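Local coordinates for putative uncharacterized protein (Campylobacter jejuni, PDB 5TPU) that is a cupin-fold protein of the WxcM-like family and holds thymidine-5'-diphosphate in its pockets, at residues C71-N76 and R101-F106; T46-P51 and F106-K111. The protein carries 3 engineered substitutions. All coordinates share one frame; numbering follows the deposited sequence.

Contact 1. Residues C71-N76 and R101-F106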
ATOM      1  N   CYS A  71       3.534 -11.929 -10.510  1.00 16.80           N
ATOM      2  CA  CYS A  71       2.926 -11.639 -11.810  1.00 18.11           C
ATOM      3  C   CYS A  71       3.978 -11.159 -12.800  1.00 17.62           C
ATOM      4  O   CYS A  71       5.090 -10.881 -12.423  1.00 19.14           O
ATOM      5  CB  CYS A  71       1.801 -10.596 -11.712  1.00 16.47           C
ATOM      6  SG  CYS A  71       2.425  -8.922 -11.521  1.00 20.36           S
ATOM      7  N   ASP A  72       3.581 -11.101 -14.068  1.00 19.75           N
ATOM      8  CA  ASP A  72       4.321 -10.514 -15.167  1.00 20.30           C
ATOM      9  C   ASP A  72       3.594  -9.263 -15.609  1.00 24.27           C
ATOM     10  O   ASP A  72       2.352  -9.253 -15.716  1.00 24.67           O
ATOM     11  CB  ASP A  72       4.396 -11.490 -16.358  1.00 22.07           C
ATOM     12  CG  ASP A  72       5.130 -12.737 -16.014  1.00 20.37           C
ATOM     13  OD1 ASP A  72       6.067 -12.649 -15.181  1.00 22.62           O
ATOM     14  OD2 ASP A  72       4.757 -13.791 -16.536  1.00 23.47           O
ATOM     15  N   ILE A  73       4.397  -8.225 -15.843  1.00 23.32           N
ATOM     16  CA  ILE A  73       3.972  -6.963 -16.415  1.00 28.61           C
ATOM     17  C   ILE A  73       4.726  -6.832 -17.705  1.00 24.49           C
ATOM     18  O   ILE A  73       5.964  -6.816 -17.712  1.00 21.71           O
ATOM     19  CB  ILE A  73       4.372  -5.700 -15.617  1.00 32.09           C
ATOM     20  CG1 ILE A  73       4.666  -6.022 -14.155  1.00 38.76           C
ATOM     21  CG2 ILE A  73       3.365  -4.578 -15.879  1.00 33.83           C
ATOM     22  CD1 ILE A  73       3.857  -5.277 -13.113  1.00 45.81           C
ATOM     23  N   ILE A  74       3.974  -6.728 -18.791  1.00 26.37           N
ATOM     24  CA  ILE A  74       4.541  -6.334 -20.046  1.00 24.52           C
ATOM     25  C   ILE A  74       4.399  -4.825 -20.193  1.00 22.67           C
ATOM     26  O   ILE A  74       3.310  -4.271 -20.183  1.00 23.09           O
ATOM     27  CB  ILE A  74       3.866  -7.084 -21.174  1.00 30.65           C
ATOM     28  CG1 ILE A  74       3.918  -8.574 -20.858  1.00 35.35           C
ATOM     29  CG2 ILE A  74       4.544  -6.751 -22.499  1.00 33.06           C
ATOM     30  CD1 ILE A  74       3.634  -9.452 -22.058  1.00 39.57           C
ATOM     31  N   LEU A  75       5.522  -4.149 -20.256  1.00 23.22           N
ATOM     32  CA  LEU A  75       5.540  -2.715 -20.472  1.00 23.74           C
ATOM     33  C   LEU A  75       5.835  -2.429 -21.945  1.00 25.21           C
ATOM     34  O   LEU A  75       6.550  -3.212 -22.593  1.00 25.33           O
ATOM     35  CB  LEU A  75       6.617  -2.077 -19.618  1.00 27.06           C
ATOM     36  CG  LEU A  75       6.524  -2.152 -18.094  1.00 26.79           C
ATOM     37  CD1 LEU A  75       7.826  -1.649 -17.490  1.00 27.42           C
ATOM     38  CD2 LEU A  75       5.396  -1.277 -17.596  1.00 27.90           C
ATOM     39  N   ASN A  76       5.284  -1.317 -22.444  1.00 24.37           N
ATOM     40  CA  ASN A  76       5.434  -0.904 -23.833  1.00 26.47           C
ATOM     41  C   ASN A  76       5.492   0.630 -23.949  1.00 28.76           C
ATOM     42  O   ASN A  76       4.588   1.351 -23.466  1.00 28.25           O
ATOM     43  CB  ASN A  76       4.285  -1.473 -24.663  1.00 29.01           C
ATOM     44  CG  ASN A  76       4.506  -1.289 -26.144  1.00 29.41           C
ATOM     45  OD1 ASN A  76       4.756  -0.193 -26.623  1.00 24.69           O
ATOM     46  ND2 ASN A  76       4.472  -2.393 -26.868  1.00 31.97           N
ATOM     47  N   ARG A 101       0.755  -0.903 -20.587  1.00 23.16           N
ATOM     48  CA  ARG A 101       1.125  -2.008 -19.696  1.00 24.00           C
ATOM     49  C   ARG A 101       0.022  -2.992 -19.615  1.00 25.51           C
ATOM     50  O   ARG A 101      -1.139  -2.683 -19.862  1.00 22.91           O
ATOM     51  CB  ARG A 101       1.468  -1.540 -18.299  1.00 22.40           C
ATOM     52  CG  ARG A 101       0.297  -1.387 -17.351  1.00 23.42           C
ATOM     53  CD  ARG A 101      -0.713  -0.322 -17.734  1.00 21.77           C
ATOM     54  NE  ARG A 101      -0.052   0.948 -18.033  1.00 22.65           N
ATOM     55  CZ  ARG A 101       0.321   1.847 -17.127  1.00 25.01           C
ATOM     56  NH1 ARG A 101       0.159   1.635 -15.818  1.00 26.70           N
ATOM     57  NH2 ARG A 101       0.851   2.981 -17.517  1.00 24.64           N
ATOM     58  N   GLU A 102       0.425  -4.209 -19.321  1.00 28.33           N
ATOM     59  CA  GLU A 102      -0.501  -5.267 -19.195  1.00 29.84           C
ATOM     60  C   GLU A 102       0.044  -6.239 -18.175  1.00 29.59           C
ATOM     61  O   GLU A 102       1.235  -6.590 -18.175  1.00 29.75           O
ATOM     62  CB  GLU A 102      -0.846  -5.821 -20.572  1.00 34.18           C
ATOM     63  CG  GLU A 102      -0.129  -7.025 -21.124  1.00 39.00           C
ATOM     64  CD  GLU A 102      -1.128  -8.001 -21.710  1.00 41.63           C
ATOM     65  OE1 GLU A 102      -2.097  -8.292 -21.006  1.00 43.43           O
ATOM     66  OE2 GLU A 102      -0.970  -8.469 -22.850  1.00 46.52           O
ATOM     67  N   MET A 103      -0.831  -6.586 -17.238  1.00 25.49           N
ATOM     68  CA  MET A 103      -0.467  -7.459 -16.124  1.00 23.38           C
ATOM     69  C   MET A 103      -1.116  -8.829 -16.268  1.00 21.75           C
ATOM     70  O   MET A 103      -2.306  -8.932 -16.529  1.00 27.42           O
ATOM     71  CB  MET A 103      -0.916  -6.808 -14.857  1.00 22.90           C
ATOM     72  CG  MET A 103      -0.542  -5.348 -14.798  1.00 24.43           C
ATOM     73  SD  MET A 103      -0.411  -4.830 -13.105  1.00 25.93           S
ATOM     74  CE  MET A 103      -2.084  -4.550 -12.585  1.00 32.47           C
ATOM     75  N   LYS A 104      -0.329  -9.876 -16.111  1.00 20.89           N
ATOM     76  CA  LYS A 104      -0.778 -11.213 -16.390  1.00 21.89           C
ATOM     77  C   LYS A 104      -0.046 -12.216 -15.521  1.00 18.87           C
ATOM     78  O   LYS A 104       0.807 -11.841 -14.735  1.00 16.89           O
ATOM     79  CB  LYS A 104      -0.573 -11.522 -17.894  1.00 26.16           C
ATOM     80  CG  LYS A 104       0.889 -11.649 -18.326  1.00 30.55           C
ATOM     81  CD  LYS A 104       1.056 -12.015 -19.811  1.00 35.27           C
ATOM     82  CE  LYS A 104       2.515 -12.361 -20.061  1.00 38.55           C
ATOM     83  NZ  LYS A 104       2.771 -12.876 -21.433  1.00 41.28           N
ATOM     84  N   ASN A 105      -0.396 -13.489 -15.696  1.00 20.01           N
ATOM     85  CA  ASN A 105       0.119 -14.585 -14.920  1.00 22.52           C
ATOM     86  C   ASN A 105       0.233 -14.278 -13.442  1.00 18.10           C
ATOM     87  O   ASN A 105       1.261 -14.603 -12.859  1.00 18.16           O
ATOM     88  CB  ASN A 105       1.509 -14.979 -15.437  1.00 25.93           C
ATOM     89  CG  ASN A 105       1.467 -15.424 -16.865  1.00 31.26           C
ATOM     90  OD1 ASN A 105       0.608 -16.228 -17.232  1.00 35.60           O
ATOM     91  ND2 ASN A 105       2.373 -14.892 -17.695  1.00 34.18           N
ATOM     92  N   PHE A 106      -0.789 -13.675 -12.842  1.00 15.45           N
ATOM     93  CA  PHE A 106      -0.806 -13.527 -11.379  1.00 17.42           C
ATOM     94  C   PHE A 106      -0.819 -14.923 -10.781  1.00 15.33           C
ATOM     95  O   PHE A 106      -1.611 -15.746 -11.206  1.00 17.32           O
ATOM     96  CB  PHE A 106      -2.022 -12.758 -10.873  1.00 16.62           C
ATOM     97  CG  PHE A 106      -1.950 -11.299 -11.158  1.00 16.74           C
ATOM     98  CD1 PHE A 106      -2.236 -10.824 -12.426  1.00 16.72           C
ATOM     99  CD2 PHE A 106      -1.550 -10.416 -10.197  1.00 16.41           C
ATOM    100  CE1 PHE A 106      -2.143  -9.486 -12.706  1.00 18.32           C
ATOM    101  CE2 PHE A 106      -1.514  -9.058 -10.449  1.00 16.06           C
ATOM    102  CZ  PHE A 106      -1.789  -8.587 -11.709  1.00 17.08           C
TER

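Contact 2. Residues T46-P51 and F106-K111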
ATOM      1  N   THR A  46      -6.423 -12.680  -7.073  1.00 15.15           N
ATOM      2  CA  THR A  46      -6.035 -12.739  -8.471  1.00 17.14           C
ATOM      3  C   THR A  46      -5.926 -14.204  -8.895  1.00 18.68           C
ATOM      4  O   THR A  46      -5.930 -15.120  -8.062  1.00 15.25           O
ATOM      5  CB  THR A  46      -4.721 -11.987  -8.717  1.00 16.68           C
ATOM      6  OG1 THR A  46      -3.705 -12.402  -7.783  1.00 15.98           O
ATOM      7  CG2 THR A  46      -4.963 -10.492  -8.565  1.00 16.35           C
ATOM      8  N   ASP A  47      -5.785 -14.406 -10.198  1.00 17.90           N
ATOM      9  CA  ASP A  47      -5.906 -15.732 -10.761  1.00 21.18           C
ATOM     10  C   ASP A  47      -5.132 -15.723 -12.058  1.00 20.17           C
ATOM     11  O   ASP A  47      -5.374 -14.870 -12.883  1.00 18.83           O
ATOM     12  CB  ASP A  47      -7.381 -16.054 -11.010  1.00 19.64           C
ATOM     13  CG  ASP A  47      -7.630 -17.494 -11.389  1.00 20.53           C
ATOM     14  OD1 ASP A  47      -8.532 -18.090 -10.804  1.00 26.85           O
ATOM     15  OD2 ASP A  47      -7.020 -18.045 -12.308  1.00 19.10           O
ATOM     16  N   PRO A  48      -4.239 -16.706 -12.227  1.00 21.74           N
ATOM     17  CA  PRO A  48      -3.412 -16.784 -13.427  1.00 23.28           C
ATOM     18  C   PRO A  48      -4.194 -17.014 -14.675  1.00 21.01           C
ATOM     19  O   PRO A  48      -3.572 -16.940 -15.711  1.00 25.21           O
ATOM     20  CB  PRO A  48      -2.471 -17.998 -13.190  1.00 21.52           C
ATOM     21  CG  PRO A  48      -2.983 -18.683 -11.985  1.00 20.26           C
ATOM     22  CD  PRO A  48      -3.931 -17.768 -11.253  1.00 21.59           C
ATOM     23  N   ASN A  49      -5.495 -17.284 -14.611  1.00 18.80           N
ATOM     24  CA  ASN A  49      -6.270 -17.502 -15.818  1.00 23.08           C
ATOM     25  C   ASN A  49      -6.947 -16.228 -16.226  1.00 22.69           C
ATOM     26  O   ASN A  49      -7.636 -16.209 -17.222  1.00 22.66           O
ATOM     27  CB  ASN A  49      -7.406 -18.520 -15.624  1.00 26.12           C
ATOM     28  CG  ASN A  49      -6.927 -19.957 -15.504  1.00 30.61           C
ATOM     29  OD1 ASN A  49      -7.555 -20.751 -14.784  1.00 38.73           O
ATOM     30  ND2 ASN A  49      -5.816 -20.293 -16.151  1.00 29.87           N
ATOM     31  N   PHE A  50      -6.812 -15.184 -15.431  1.00 22.91           N
ATOM     32  CA  PHE A  50      -7.553 -13.958 -15.655  1.00 24.78           C
ATOM     33  C   PHE A  50      -6.610 -12.762 -15.589  1.00 23.69           C
ATOM     34  O   PHE A  50      -6.484 -12.064 -14.557  1.00 24.15           O
ATOM     35  CB  PHE A  50      -8.693 -13.817 -14.672  1.00 25.78           C
ATOM     36  CG  PHE A  50      -9.755 -14.860 -14.850  1.00 29.58           C
ATOM     37  CD1 PHE A  50     -10.846 -14.624 -15.702  1.00 33.55           C
ATOM     38  CD2 PHE A  50      -9.681 -16.078 -14.169  1.00 27.67           C
ATOM     39  CE1 PHE A  50     -11.848 -15.569 -15.847  1.00 30.41           C
ATOM     40  CE2 PHE A  50     -10.675 -17.033 -14.322  1.00 26.95           C
ATOM     41  CZ  PHE A  50     -11.753 -16.776 -15.157  1.00 30.84           C
ATOM     42  N   PRO A  51      -5.941 -12.524 -16.719  1.00 20.92           N
ATOM     43  CA  PRO A  51      -5.118 -11.327 -16.841  1.00 20.86           C
ATOM     44  C   PRO A  51      -5.922 -10.067 -16.805  1.00 20.06           C
ATOM     45  O   PRO A  51      -7.118 -10.076 -17.023  1.00 19.25           O
ATOM     46  CB  PRO A  51      -4.509 -11.458 -18.242  1.00 22.19           C
ATOM     47  CG  PRO A  51      -5.510 -12.255 -19.014  1.00 23.92           C
ATOM     48  CD  PRO A  51      -6.149 -13.192 -18.022  1.00 23.40           C
ATOM     49  N   PHE A 106      -0.789 -13.675 -12.842  1.00 15.45           N
ATOM     50  CA  PHE A 106      -0.806 -13.527 -11.379  1.00 17.42           C
ATOM     51  C   PHE A 106      -0.819 -14.923 -10.781  1.00 15.33           C
ATOM     52  O   PHE A 106      -1.611 -15.746 -11.206  1.00 17.32           O
ATOM     53  CB  PHE A 106      -2.022 -12.758 -10.873  1.00 16.62           C
ATOM     54  CG  PHE A 106      -1.950 -11.299 -11.158  1.00 16.74           C
ATOM     55  CD1 PHE A 106      -2.236 -10.824 -12.426  1.00 16.72           C
ATOM     56  CD2 PHE A 106      -1.550 -10.416 -10.197  1.00 16.41           C
ATOM     57  CE1 PHE A 106      -2.143  -9.486 -12.706  1.00 18.32           C
ATOM     58  CE2 PHE A 106      -1.514  -9.058 -10.449  1.00 16.06           C
ATOM     59  CZ  PHE A 106      -1.789  -8.587 -11.709  1.00 17.08           C
ATOM     60  N   SER A 107       0.072 -15.213  -9.855  1.00 16.18           N
ATOM     61  CA  SER A 107      -0.105 -16.444  -9.104  1.00 16.60           C
ATOM     62  C   SER A 107      -1.440 -16.356  -8.332  1.00 17.46           C
ATOM     63  O   SER A 107      -1.961 -15.265  -8.061  1.00 15.23           O
ATOM     64  CB  SER A 107       1.072 -16.679  -8.188  1.00 16.79           C
ATOM     65  OG  SER A 107       1.150 -15.669  -7.228  1.00 16.08           O
ATOM     66  N   TYR A 108      -2.053 -17.505  -8.084  1.00 15.59           N
ATOM     67  CA  TYR A 108      -3.372 -17.525  -7.500  1.00 17.14           C
ATOM     68  C   TYR A 108      -3.404 -16.802  -6.161  1.00 17.81           C
ATOM     69  O   TYR A 108      -2.624 -17.114  -5.293  1.00 17.61           O
ATOM     70  CB  TYR A 108      -3.760 -18.958  -7.237  1.00 18.01           C
ATOM     71  CG  TYR A 108      -5.162 -19.083  -6.753  1.00 18.99           C
ATOM     72  CD1 TYR A 108      -6.183 -19.200  -7.654  1.00 20.49           C
ATOM     73  CD2 TYR A 108      -5.473 -19.112  -5.377  1.00 18.78           C
ATOM     74  CE1 TYR A 108      -7.487 -19.326  -7.240  1.00 20.86           C
ATOM     75  CE2 TYR A 108      -6.766 -19.265  -4.951  1.00 17.65           C
ATOM     76  CZ  TYR A 108      -7.766 -19.368  -5.879  1.00 19.64           C
ATOM     77  OH  TYR A 108      -9.083 -19.509  -5.520  1.00 24.33           O
ATOM     78  N   GLY A 109      -4.272 -15.808  -6.034  1.00 16.97           N
ATOM     79  CA  GLY A 109      -4.388 -15.061  -4.826  1.00 16.47           C
ATOM     80  C   GLY A 109      -3.260 -14.090  -4.603  1.00 16.28           C
ATOM     81  O   GLY A 109      -3.156 -13.549  -3.527  1.00 14.48           O
ATOM     82  N   ALA A 110      -2.460 -13.792  -5.613  1.00 15.94           N
ATOM     83  CA  ALA A 110      -1.393 -12.824  -5.433  1.00 15.84           C
ATOM     84  C   ALA A 110      -1.956 -11.445  -5.160  1.00 14.62           C
ATOM     85  O   ALA A 110      -3.086 -11.159  -5.524  1.00 15.26           O
ATOM     86  CB  ALA A 110      -0.505 -12.763  -6.659  1.00 17.46           C
ATOM     87  N   LYS A 111      -1.150 -10.615  -4.513  1.00 14.47           N
ATOM     88  CA  LYS A 111      -1.565  -9.302  -4.079  1.00 17.66           C
ATOM     89  C   LYS A 111      -0.622  -8.233  -4.541  1.00 14.79           C
ATOM     90  O   LYS A 111       0.560  -8.273  -4.261  1.00 17.82           O
ATOM     91  CB  LYS A 111      -1.708  -9.229  -2.558  1.00 19.17           C
ATOM     92  CG  LYS A 111      -2.662 -10.281  -2.006  1.00 25.47           C
ATOM     93  CD  LYS A 111      -2.947 -10.092  -0.503  1.00 32.44           C
ATOM     94  CE  LYS A 111      -3.511 -11.352   0.175  1.00 34.84           C
ATOM     95  NZ  LYS A 111      -2.656 -12.547  -0.133  1.00 40.04           N
TER
HETATM   96  O   HOH W   1      -3.450 -13.436 -14.335  1.00 16.23           O

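Contact 1. Residues C71-N76 and R101-F106
D72 and K104 form a hydrogen-bonded pair at one end of an antiparallel beta pairing in the cupin fold, where strand 71-76 runs against strand 99-104 in a four-stranded sheet. K104 N reaches D72 O at 2.8 Å, and D72 N returns a bond to K104 O. A second such pair, I74 with E102, repeats the exchange two residues on, I74 N lying 2.8 Å from E102 O. The side chains of D72, I74, E102 and K104 share one face. There K104, extended beyond CG, lays its CE and NZ against the CD1 methyl of I74, with NZ to CD1 at 3.6 Å; its ammonium also has K83 close by, a like charge. Beyond the strand end, N105 bends back: its ND2 bonds to the anti side of D72 OD2 at 2.9 Å, with the amide and carboxylate planes nearly perpendicular (83°).

The other face carries I73, L75, R101 and M103 and turns toward strands 62-68 and 91-95. I73 CG2 and M103 CG lie alongside at 4.1 Å, and both side chains rest on L64. L75 CD2 meets R101 at its CB, while the guanidinium leads away to Q62, which accepts from NH1. Where strand 71-76 begins, the F106 ring presents one face to C71; both residues pack on M66. C71 CB stands 3.7 Å from the centroid of the F106 ring, over its face, in a CH-pi contact. With chi1 at 76°, SG is carried over that face as well, a sulfur-aromatic contact 4.4 Å from SG to the centroid of the F106 ring.

Contact 2. Residues T46-P51 and F106-K111
Two loops of this cupin fold, each carrying a beta turn, meet where T46, just ahead of the first turn, touches G109 and A110 of the second; one loop follows strand 39-44 and the other leads into strand 111-116. D47 to F50 forms a type I turn and S107 to A110 a type II turn. T46 grips the second turn with two bonds. Its carbonyl O accepts from G109 N at 2.7 Å, a nearly straight bond (176°) although the donor stands above the carbonyl plane and not on a lone pair. Its hydroxyl OG1 donates to A110 O, also at 2.7 Å; chi1 of 50° sets OG1 between the backbone N and the carbonyl carbon, leaving CG2 to lie against F106. T46 is buried, so these bonds satisfy polar atoms within the packing. G109 has a positive phi, as the third residue of a type II turn commonly does.

F106 also packs on T46: F106 CB is 3.5 Å from T46 CB, and the ring's CD2 meets CG2. Farther out, the P48 ring lies along the backbone of F106 and Y108, its CD 3.1 Å from F106 O and 4.2 Å from Y108 CB. The Y108 ring turns an edge toward D47 OD1, with the carboxylate plane 67° from the ring plane. OD2, the other oxygen of D47, accepts from N49 N in an Asx turn within the same type I turn. S107, at the start of the second turn, anchors to S70 through OG and the backbone, and A110 packs on M66. A water joins the two loops, donating to D47 O at 2.8 Å and accepting from F106 N at 3.1 Å.

From the N terminus, strand 39-44 leads into residues 46-51, the first half of contact 2. The chain then builds strands 55-57 and 62-68 before reaching 71-76, where contact 1 begins; that contact closes its loop at 101-106, after strands 81-86 and 91-95. Residues 106-111 follow at once and complete contact 2, so contact 1 is nested within the larger loop and F106 belongs to both. Contact 1 joins two neighbouring strands of the four-stranded sheet, whereas contact 2 ties together loops that flank strands 39-44 and 111-116 of the five-stranded sheet. The two contacts also touch where P51 CB of 46-51 packs 4.0 Å from K104 CB.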